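Local coordinates for protein CopN (Chlamydia pneumoniae, PDB 4NRH) that probably acts as a gatekeeper of type III secretion, binding a translocator chaperone to direct translocator secretion, at residues D17-Y22 with Q32-L37; L196-Y201 with R274-R279; F97-I102 with P175-A180. All blocks are in the same frame, centred on the assembly; numbering follows the deposited sequence.

Contact 1. Residues D17-Y22 with Q32-L37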
loop_
_atom_site.group_PDB
_atom_site.type_symbol
_atom_site.label_atom_id
_atom_site.label_comp_id
_atom_site.label_asym_id
_atom_site.label_seq_id
_atom_site.Cartn_x
_atom_site.Cartn_y
_atom_site.Cartn_z
ATOM N N ASP A 17 6.939 2.645 44.063
ATOM C CA ASP A 17 5.524 2.670 44.418
ATOM C C ASP A 17 4.679 2.634 43.146
ATOM O O ASP A 17 5.217 2.692 42.040
ATOM C CB ASP A 17 5.191 3.893 45.284
ATOM C CG ASP A 17 4.960 5.155 44.470
ATOM O OD1 ASP A 17 5.635 5.345 43.438
ATOM O OD2 ASP A 17 4.093 5.961 44.868
ATOM N N LEU A 18 3.364 2.538 43.305
ATOM C CA LEU A 18 2.474 2.337 42.164
ATOM C C LEU A 18 2.455 3.531 41.210
ATOM O O LEU A 18 2.374 3.357 39.994
ATOM C CB LEU A 18 1.053 2.035 42.644
ATOM C CG LEU A 18 0.041 1.732 41.534
ATOM C CD1 LEU A 18 0.489 0.528 40.717
ATOM C CD2 LEU A 18 -1.343 1.498 42.114
ATOM N N ALA A 19 2.524 4.737 41.763
ATOM C CA ALA A 19 2.508 5.953 40.955
ATOM C C ALA A 19 3.682 5.996 39.979
ATOM O O ALA A 19 3.528 6.398 38.826
ATOM C CB ALA A 19 2.519 7.180 41.848
ATOM N N ASP A 20 4.852 5.579 40.452
ATOM C CA ASP A 20 6.047 5.533 39.616
ATOM C C ASP A 20 5.919 4.515 38.485
ATOM O O ASP A 20 6.460 4.719 37.399
ATOM C CB ASP A 20 7.281 5.221 40.466
ATOM C CG ASP A 20 7.615 6.337 41.437
ATOM O OD1 ASP A 20 7.123 7.467 41.240
ATOM O OD2 ASP A 20 8.366 6.084 42.403
ATOM N N LYS A 21 5.208 3.420 38.741
ATOM C CA LYS A 21 5.026 2.378 37.731
ATOM C C LYS A 21 4.136 2.863 36.591
ATOM O O LYS A 21 4.410 2.588 35.422
ATOM C CB LYS A 21 4.440 1.108 38.355
ATOM C CG LYS A 21 5.341 0.447 39.385
ATOM C CD LYS A 21 4.655 -0.742 40.039
ATOM C CE LYS A 21 5.522 -1.348 41.131
ATOM N NZ LYS A 21 6.833 -1.814 40.598
ATOM N N TYR A 22 3.069 3.576 36.938
ATOM C CA TYR A 22 2.200 4.200 35.944
ATOM C C TYR A 22 2.966 5.193 35.074
ATOM O O TYR A 22 2.767 5.258 33.861
ATOM C CB TYR A 22 1.028 4.912 36.626
ATOM C CG TYR A 22 -0.220 4.072 36.779
ATOM C CD1 TYR A 22 -0.373 3.203 37.851
ATOM C CD2 TYR A 22 -1.255 4.163 35.857
ATOM C CE1 TYR A 22 -1.517 2.438 37.994
ATOM C CE2 TYR A 22 -2.402 3.403 35.990
ATOM C CZ TYR A 22 -2.529 2.543 37.061
ATOM O OH TYR A 22 -3.671 1.786 37.197
ATOM N N GLN A 32 5.246 11.941 40.772
ATOM C CA GLN A 32 5.036 13.090 41.643
ATOM C C GLN A 32 3.673 13.728 41.397
ATOM O O GLN A 32 2.956 14.071 42.337
ATOM C CB GLN A 32 6.144 14.126 41.431
ATOM C CG GLN A 32 6.193 15.228 42.477
ATOM C CD GLN A 32 6.875 14.791 43.761
ATOM O OE1 GLN A 32 7.080 13.600 43.997
ATOM N NE2 GLN A 32 7.238 15.759 44.595
ATOM N N GLU A 33 3.324 13.884 40.124
ATOM C CA GLU A 33 2.059 14.502 39.744
ATOM C C GLU A 33 0.869 13.607 40.077
ATOM O O GLU A 33 -0.214 14.097 40.398
ATOM C CB GLU A 33 2.065 14.849 38.254
ATOM C CG GLU A 33 2.950 16.038 37.909
ATOM C CD GLU A 33 3.329 16.084 36.440
ATOM O OE1 GLU A 33 2.855 15.220 35.672
ATOM O OE2 GLU A 33 4.099 16.988 36.053
ATOM N N LEU A 34 1.070 12.295 39.995
ATOM C CA LEU A 34 0.015 11.348 40.342
ATOM C C LEU A 34 -0.227 11.316 41.848
ATOM O O LEU A 34 -1.373 11.305 42.300
ATOM C CB LEU A 34 0.357 9.946 39.830
ATOM C CG LEU A 34 0.172 9.722 38.327
ATOM C CD1 LEU A 34 0.712 8.363 37.909
ATOM C CD2 LEU A 34 -1.296 9.852 37.951
ATOM N N ARG A 35 0.854 11.299 42.621
ATOM C CA ARG A 35 0.751 11.326 44.077
ATOM C C ARG A 35 0.180 12.657 44.557
ATOM O O ARG A 35 -0.558 12.706 45.541
ATOM C CB ARG A 35 2.114 11.070 44.725
ATOM C CG ARG A 35 2.621 9.645 44.563
ATOM C CD ARG A 35 3.901 9.419 45.354
ATOM N NE ARG A 35 5.028 10.159 44.794
ATOM C CZ ARG A 35 5.875 9.659 43.901
ATOM N NH1 ARG A 35 5.725 8.415 43.466
ATOM N NH2 ARG A 35 6.874 10.402 43.442
ATOM N N GLY A 36 0.526 13.733 43.857
ATOM C CA GLY A 36 0.014 15.052 44.179
ATOM C C GLY A 36 -1.495 15.110 44.043
ATOM O O GLY A 36 -2.178 15.738 44.851
ATOM N N LEU A 37 -2.012 14.452 43.010
ATOM C CA LEU A 37 -3.450 14.360 42.796
ATOM C C LEU A 37 -4.096 13.521 43.893
ATOM O O LEU A 37 -5.145 13.877 44.430
ATOM C CB LEU A 37 -3.751 13.764 41.419
ATOM C CG LEU A 37 -5.222 13.510 41.085
ATOM C CD1 LEU A 37 -6.039 14.786 41.233
ATOM C CD2 LEU A 37 -5.362 12.937 39.681
#
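R35 reaches D17 and D20 because its chain bends at chi3 (-69°), which turns the guanidinium toward the start of helix 18-24. D17 has CG set between its backbone N and carbonyl carbon (chi1 83°). This folds the carboxylate back over the first turn, where OD1 reaches D20 N and R35 NH1. D17 is the N-cap: its OD1 accepts from D20 N at 3.1 Å, the donor lying above the carboxylate plane. The same D17 OD1 stands 3.1 Å from R35 NH1 in a salt bridge. D17 OD2 adds a weak bond from NH1. The stronger bond runs from R35 NH1 to D20 OD1, 2.8 Å and nearly straight. It lies close to the guanidinium plane, while the D20 carboxylate stands almost perpendicular to that plane, at 88°. R35 NH2 donates to Q32 OE1 at 3.3 Å, also in plane, which helps fix the rotation of the group.

Beside the salt bridges, A19 CB packs on R35 CG at 3.7 Å and on L34 CB. L34 CD1 lies against Y22 CB (3.7 Å) and A19 O. The Y22 hydroxyl bonds to Q73 of helix 61-74; Y70 of the same helix packs against A19. D17 OD1 and D20 OD2 are only 3.0 Å apart. R35 would be expected to ease this repulsion and favour the ionised forms, tying the capped helix to helix 31-40.

Contact 2. Residues L196-Y201 with R274-R279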
loop_
_atom_site.group_PDB
_atom_site.type_symbol
_atom_site.label_atom_id
_atom_site.label_comp_id
_atom_site.label_asym_id
_atom_site.label_seq_id
_atom_site.Cartn_x
_atom_site.Cartn_y
_atom_site.Cartn_z
ATOM N N LEU A 196 2.409 9.528 -1.299
ATOM C CA LEU A 196 3.503 10.277 -0.684
ATOM C C LEU A 196 4.857 10.011 -1.340
ATOM O O LEU A 196 5.720 10.888 -1.362
ATOM C CB LEU A 196 3.589 9.962 0.811
ATOM C CG LEU A 196 2.516 10.587 1.705
ATOM C CD1 LEU A 196 2.662 10.099 3.135
ATOM C CD2 LEU A 196 2.593 12.103 1.642
ATOM N N THR A 197 5.047 8.801 -1.857
ATOM C CA THR A 197 6.299 8.444 -2.519
ATOM C C THR A 197 6.563 9.336 -3.729
ATOM O O THR A 197 7.712 9.664 -4.027
ATOM C CB THR A 197 6.306 6.972 -2.971
ATOM O OG1 THR A 197 5.302 6.772 -3.974
ATOM C CG2 THR A 197 6.035 6.048 -1.793
ATOM N N SER A 198 5.497 9.722 -4.423
ATOM C CA SER A 198 5.614 10.612 -5.572
ATOM C C SER A 198 6.077 11.999 -5.145
ATOM O O SER A 198 7.020 12.547 -5.712
ATOM C CB SER A 198 4.283 10.715 -6.315
ATOM O OG SER A 198 3.855 9.447 -6.771
ATOM N N TYR A 199 5.401 12.563 -4.147
ATOM C CA TYR A 199 5.775 13.865 -3.606
ATOM C C TYR A 199 7.216 13.849 -3.113
ATOM O O TYR A 199 7.963 14.799 -3.328
ATOM C CB TYR A 199 4.830 14.276 -2.475
ATOM C CG TYR A 199 3.464 14.719 -2.952
ATOM C CD1 TYR A 199 2.445 13.799 -3.160
ATOM C CD2 TYR A 199 3.194 16.060 -3.194
ATOM C CE1 TYR A 199 1.194 14.202 -3.595
ATOM C CE2 TYR A 199 1.949 16.473 -3.626
ATOM C CZ TYR A 199 0.954 15.542 -3.826
ATOM O OH TYR A 199 -0.286 15.954 -4.258
ATOM N N ASP A 200 7.598 12.759 -2.454
ATOM C CA ASP A 200 8.965 12.591 -1.974
ATOM C C ASP A 200 9.945 12.555 -3.141
ATOM O O ASP A 200 11.015 13.162 -3.086
ATOM C CB ASP A 200 9.090 11.315 -1.138
ATOM C CG ASP A 200 10.518 11.042 -0.698
ATOM O OD1 ASP A 200 11.279 10.432 -1.480
ATOM O OD2 ASP A 200 10.881 11.438 0.429
ATOM N N TYR A 201 9.571 11.836 -4.194
ATOM C CA TYR A 201 10.415 11.708 -5.374
ATOM C C TYR A 201 10.612 13.048 -6.076
ATOM O O TYR A 201 11.740 13.448 -6.357
ATOM C CB TYR A 201 9.818 10.691 -6.350
ATOM C CG TYR A 201 10.616 10.523 -7.623
ATOM C CD1 TYR A 201 11.859 9.904 -7.607
ATOM C CD2 TYR A 201 10.129 10.984 -8.839
ATOM C CE1 TYR A 201 12.594 9.749 -8.765
ATOM C CE2 TYR A 201 10.857 10.831 -10.004
ATOM C CZ TYR A 201 12.090 10.213 -9.960
ATOM O OH TYR A 201 12.823 10.056 -11.111
ATOM N N ARG A 274 9.522 3.809 -12.146
ATOM C CA ARG A 274 10.311 2.787 -11.465
ATOM C C ARG A 274 10.804 3.242 -10.095
ATOM O O ARG A 274 11.467 2.483 -9.391
ATOM C CB ARG A 274 11.505 2.373 -12.326
ATOM C CG ARG A 274 12.594 3.426 -12.424
ATOM C CD ARG A 274 13.874 2.841 -12.997
ATOM N NE ARG A 274 14.791 3.877 -13.458
ATOM C CZ ARG A 274 15.717 4.447 -12.694
ATOM N NH1 ARG A 274 15.845 4.085 -11.424
ATOM N NH2 ARG A 274 16.513 5.382 -13.196
ATOM N N GLN A 275 10.479 4.475 -9.717
ATOM C CA GLN A 275 10.965 5.033 -8.457
ATOM C C GLN A 275 9.838 5.280 -7.461
ATOM O O GLN A 275 10.083 5.493 -6.273
ATOM C CB GLN A 275 11.727 6.336 -8.708
ATOM C CG GLN A 275 12.977 6.175 -9.560
ATOM C CD GLN A 275 14.086 5.443 -8.831
ATOM O OE1 GLN A 275 14.201 4.220 -8.919
ATOM N NE2 GLN A 275 14.911 6.189 -8.106
ATOM N N THR A 276 8.602 5.249 -7.946
ATOM C CA THR A 276 7.448 5.453 -7.082
ATOM C C THR A 276 6.747 4.127 -6.799
ATOM O O THR A 276 7.000 3.126 -7.469
ATOM C CB THR A 276 6.447 6.450 -7.696
ATOM O OG1 THR A 276 6.028 5.982 -8.983
ATOM C CG2 THR A 276 7.086 7.824 -7.846
ATOM N N SER A 277 5.874 4.134 -5.799
ATOM C CA SER A 277 5.225 2.920 -5.314
ATOM C C SER A 277 4.408 2.200 -6.383
ATOM O O SER A 277 3.701 2.830 -7.169
ATOM C CB SER A 277 4.326 3.246 -4.121
ATOM O OG SER A 277 3.588 2.105 -3.717
ATOM N N SER A 278 4.520 0.875 -6.401
ATOM C CA SER A 278 3.765 0.040 -7.328
ATOM C C SER A 278 2.266 0.137 -7.057
ATOM O O SER A 278 1.446 -0.095 -7.946
ATOM C CB SER A 278 4.222 -1.416 -7.229
ATOM O OG SER A 278 3.804 -2.006 -6.010
ATOM N N ARG A 279 1.921 0.479 -5.820
ATOM C CA ARG A 279 0.530 0.594 -5.395
ATOM C C ARG A 279 -0.194 1.741 -6.103
ATOM O O ARG A 279 -1.422 1.768 -6.163
ATOM C CB ARG A 279 0.464 0.780 -3.878
ATOM C CG ARG A 279 -0.907 0.551 -3.273
ATOM C CD ARG A 279 -0.862 0.696 -1.762
ATOM N NE ARG A 279 -2.186 0.569 -1.161
ATOM C CZ ARG A 279 -2.732 -0.587 -0.801
ATOM N NH1 ARG A 279 -2.068 -1.721 -0.982
ATOM N NH2 ARG A 279 -3.942 -0.609 -0.259
#
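T197 and S277 make the hydrogen bond of this contact. S277 N donates to T197 OG1 at 3.3 Å, almost straight at 168°. T197 OG1 lies between its backbone N and carbonyl carbon (chi1 65°), which aims it across at the loop. The same hydroxyl bonds to A194 O, one turn back in helix 179-215. It is therefore held by its own helix while it accepts from the loop.

The other hydroxyls find their partners nearby. T276 OG1 bonds to A272 O at the end of helix 259-272 and to the Y233 hydroxyl. S198 OG bonds to H234. S277 OG accepts from R279 N at 3.1 Å, closing an ST turn where the 3-10 segment starts. It also bonds to E23 of the neighbouring chaperone chain.

Van der Waals contacts fill in between. T276 CG2 comes up against S198 OG at 3.8 Å and reaches Y201 CB at 4.2 Å. S277 CB rests beside T197, 4.0 Å from its CG2. At the outer end Y201 has CG anti to the backbone N (chi1 178°), which carries the ring to the loop. There Y201 CE1 meets Q275 CB at 3.5 Å, and the two side chains cross at about a right angle. Y201 also packs on L268, S271 and A272 of helix 259-272.

Next to the contact, R279 makes a salt bridge to D29 of the chaperone chain, while its NE bonds to N191 of helix 179-215. This is a loop between helices 259-272 and 284-301 laid along the long helix 179-215. The loop belongs to the third helical domain of the CopN/YopN family and forms part of the surface that meets the chaperone.

Contact 3. Residues F97-I102 with P175-A180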
loop_
_atom_site.group_PDB
_atom_site.type_symbol
_atom_site.label_atom_id
_atom_site.label_comp_id
_atom_site.label_asym_id
_atom_site.label_seq_id
_atom_site.Cartn_x
_atom_site.Cartn_y
_atom_site.Cartn_z
ATOM N N PHE A 97 -16.472 11.608 28.404
ATOM C CA PHE A 97 -15.492 11.851 27.349
ATOM C C PHE A 97 -15.515 10.776 26.265
ATOM O O PHE A 97 -15.206 11.049 25.105
ATOM C CB PHE A 97 -14.089 11.956 27.946
ATOM C CG PHE A 97 -13.850 13.229 28.705
ATOM C CD1 PHE A 97 -13.456 14.382 28.043
ATOM C CD2 PHE A 97 -14.025 13.278 30.078
ATOM C CE1 PHE A 97 -13.236 15.557 28.738
ATOM C CE2 PHE A 97 -13.808 14.451 30.778
ATOM C CZ PHE A 97 -13.413 15.591 30.107
ATOM N N GLY A 98 -15.894 9.560 26.648
ATOM C CA GLY A 98 -15.944 8.440 25.723
ATOM C C GLY A 98 -14.624 8.152 25.034
ATOM O O GLY A 98 -13.603 7.940 25.690
ATOM N N ARG A 99 -14.649 8.141 23.705
ATOM C CA ARG A 99 -13.471 7.806 22.912
ATOM C C ARG A 99 -12.351 8.829 23.080
ATOM O O ARG A 99 -11.175 8.507 22.905
ATOM C CB ARG A 99 -13.840 7.681 21.434
ATOM C CG ARG A 99 -12.818 6.904 20.627
ATOM C CD ARG A 99 -13.104 6.968 19.141
ATOM N NE ARG A 99 -12.112 6.209 18.388
ATOM C CZ ARG A 99 -11.615 6.582 17.213
ATOM N NH1 ARG A 99 -12.015 7.713 16.647
ATOM N NH2 ARG A 99 -10.714 5.822 16.606
ATOM N N THR A 100 -12.721 10.061 23.410
ATOM C CA THR A 100 -11.748 11.123 23.642
ATOM C C THR A 100 -10.820 10.753 24.799
ATOM O O THR A 100 -9.659 11.163 24.836
ATOM C CB THR A 100 -12.448 12.467 23.939
ATOM O OG1 THR A 100 -13.362 12.775 22.879
ATOM C CG2 THR A 100 -11.434 13.595 24.072
ATOM N N ALA A 101 -11.332 9.958 25.733
ATOM C CA ALA A 101 -10.535 9.492 26.861
ATOM C C ALA A 101 -9.952 8.102 26.616
ATOM O O ALA A 101 -8.737 7.915 26.675
ATOM C CB ALA A 101 -11.371 9.494 28.133
ATOM N N ILE A 102 -10.818 7.134 26.334
ATOM C CA ILE A 102 -10.399 5.738 26.222
ATOM C C ILE A 102 -9.627 5.454 24.935
ATOM O O ILE A 102 -8.588 4.792 24.959
ATOM C CB ILE A 102 -11.606 4.786 26.296
ATOM C CG1 ILE A 102 -12.436 5.078 27.546
ATOM C CG2 ILE A 102 -11.144 3.338 26.299
ATOM C CD1 ILE A 102 -11.672 4.902 28.841
ATOM N N PRO A 175 -15.667 -0.622 20.868
ATOM C CA PRO A 175 -17.067 -0.290 20.588
ATOM C C PRO A 175 -17.233 0.994 19.778
ATOM O O PRO A 175 -18.311 1.243 19.240
ATOM C CB PRO A 175 -17.659 -0.121 21.986
ATOM C CG PRO A 175 -16.522 0.429 22.783
ATOM C CD PRO A 175 -15.267 -0.207 22.225
ATOM N N TYR A 176 -16.175 1.795 19.697
ATOM C CA TYR A 176 -16.264 3.117 19.086
ATOM C C TYR A 176 -16.197 3.073 17.561
ATOM O O TYR A 176 -17.035 3.666 16.883
ATOM C CB TYR A 176 -15.156 4.018 19.635
ATOM C CG TYR A 176 -15.176 4.139 21.142
ATOM C CD1 TYR A 176 -16.235 4.758 21.794
ATOM C CD2 TYR A 176 -14.141 3.627 21.915
ATOM C CE1 TYR A 176 -16.262 4.867 23.172
ATOM C CE2 TYR A 176 -14.159 3.731 23.295
ATOM C CZ TYR A 176 -15.222 4.353 23.918
ATOM O OH TYR A 176 -15.246 4.460 25.291
ATOM N N VAL A 177 -15.201 2.376 17.023
ATOM C CA VAL A 177 -15.031 2.288 15.576
ATOM C C VAL A 177 -15.056 0.834 15.109
ATOM O O VAL A 177 -14.253 0.018 15.563
ATOM C CB VAL A 177 -13.716 2.952 15.118
ATOM C CG1 VAL A 177 -13.515 2.770 13.621
ATOM C CG2 VAL A 177 -13.713 4.430 15.484
ATOM N N PRO A 178 -15.987 0.509 14.197
ATOM C CA PRO A 178 -16.191 -0.856 13.696
ATOM C C PRO A 178 -14.982 -1.398 12.936
ATOM O O PRO A 178 -14.236 -0.632 12.324
ATOM C CB PRO A 178 -17.400 -0.712 12.764
ATOM C CG PRO A 178 -17.415 0.725 12.376
ATOM C CD PRO A 178 -16.915 1.468 13.575
ATOM N N SER A 179 -14.798 -2.714 12.995
ATOM C CA SER A 179 -13.668 -3.386 12.362
ATOM C C SER A 179 -13.589 -3.124 10.859
ATOM O O SER A 179 -12.516 -2.834 10.331
ATOM C CB SER A 179 -13.740 -4.892 12.621
ATOM O OG SER A 179 -12.882 -5.606 11.749
ATOM N N ALA A 180 -14.727 -3.239 10.179
ATOM C CA ALA A 180 -14.784 -3.056 8.730
ATOM C C ALA A 180 -14.304 -1.669 8.313
ATOM O O ALA A 180 -13.670 -1.510 7.269
ATOM C CB ALA A 180 -16.197 -3.299 8.223
#
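The Y176 ring has R99 on one face and P175 on the other. R99 CB sits 3.9 Å from the ring centroid, 15° off the normal, a CH-pi contact. P175 CG lies over the centre of the opposite face, 4.0 Å above the plane, so the ring is sandwiched between aliphatic groups. The R99 guanidinium is itself covered on one face by V177 CG2, 3.4 Å above its plane and over its centre. The guanidinium lies past the ring, its plane 41° from that of the ring, and the aliphatic part of the arginine does the touching.

R99 lies this way because its CG is anti to the backbone N (chi1 -161°) and the chain runs extended as far as NE. The two side chains run antiparallel, alongside each other, and R99 CD comes within 3.6 Å of Y176 CB. Beyond the ring, the polar end is taken up elsewhere. R99 NH2 bonds to T133 OG1, and NH1 makes a weak bond to L130 O. The T133 bond in particular would help hold the guanidinium in place against V177 CG2.

At the end of the ring, Y176 OH touches I102 CG1 (3.7 Å) and G98 C (3.8 Å). The side chains of I102 and Y176 run at about a right angle, and I102 also packs on S65 and T94. G98, with positive phi, follows the end of helix 80-97, and its O accepts from both A101 N and I102 N in the turn that begins helix 99-105.

The contact is surface packing in an all-helical fold. It joins the turn between helices 80-97 and 99-105, in the HrpJ-like region, to the linker that leads from helix 152-172 into the long helix 179-215.

In the fold
The three contacts are spread along an elongated, mostly helical chain and none touches another. Contact 1 and contact 2 lie on opposite sides of the chain's centre, with centres 47 Å apart. Contact 3 lies 27 Å from contact 1 and 33 Å from contact 2, centre to centre. Its nearest atoms are about 12 Å from each of them. Helix 179-215 links contacts 2 and 3: its start belongs to 175-180 and a later part to 196-201. The bound sodium ion is about 8 Å from the L34 side chain of contact 1. It is held by A23, N26 and I29, between the two segments of that contact. Of the three, only contact 2 is touched by the chaperone chain.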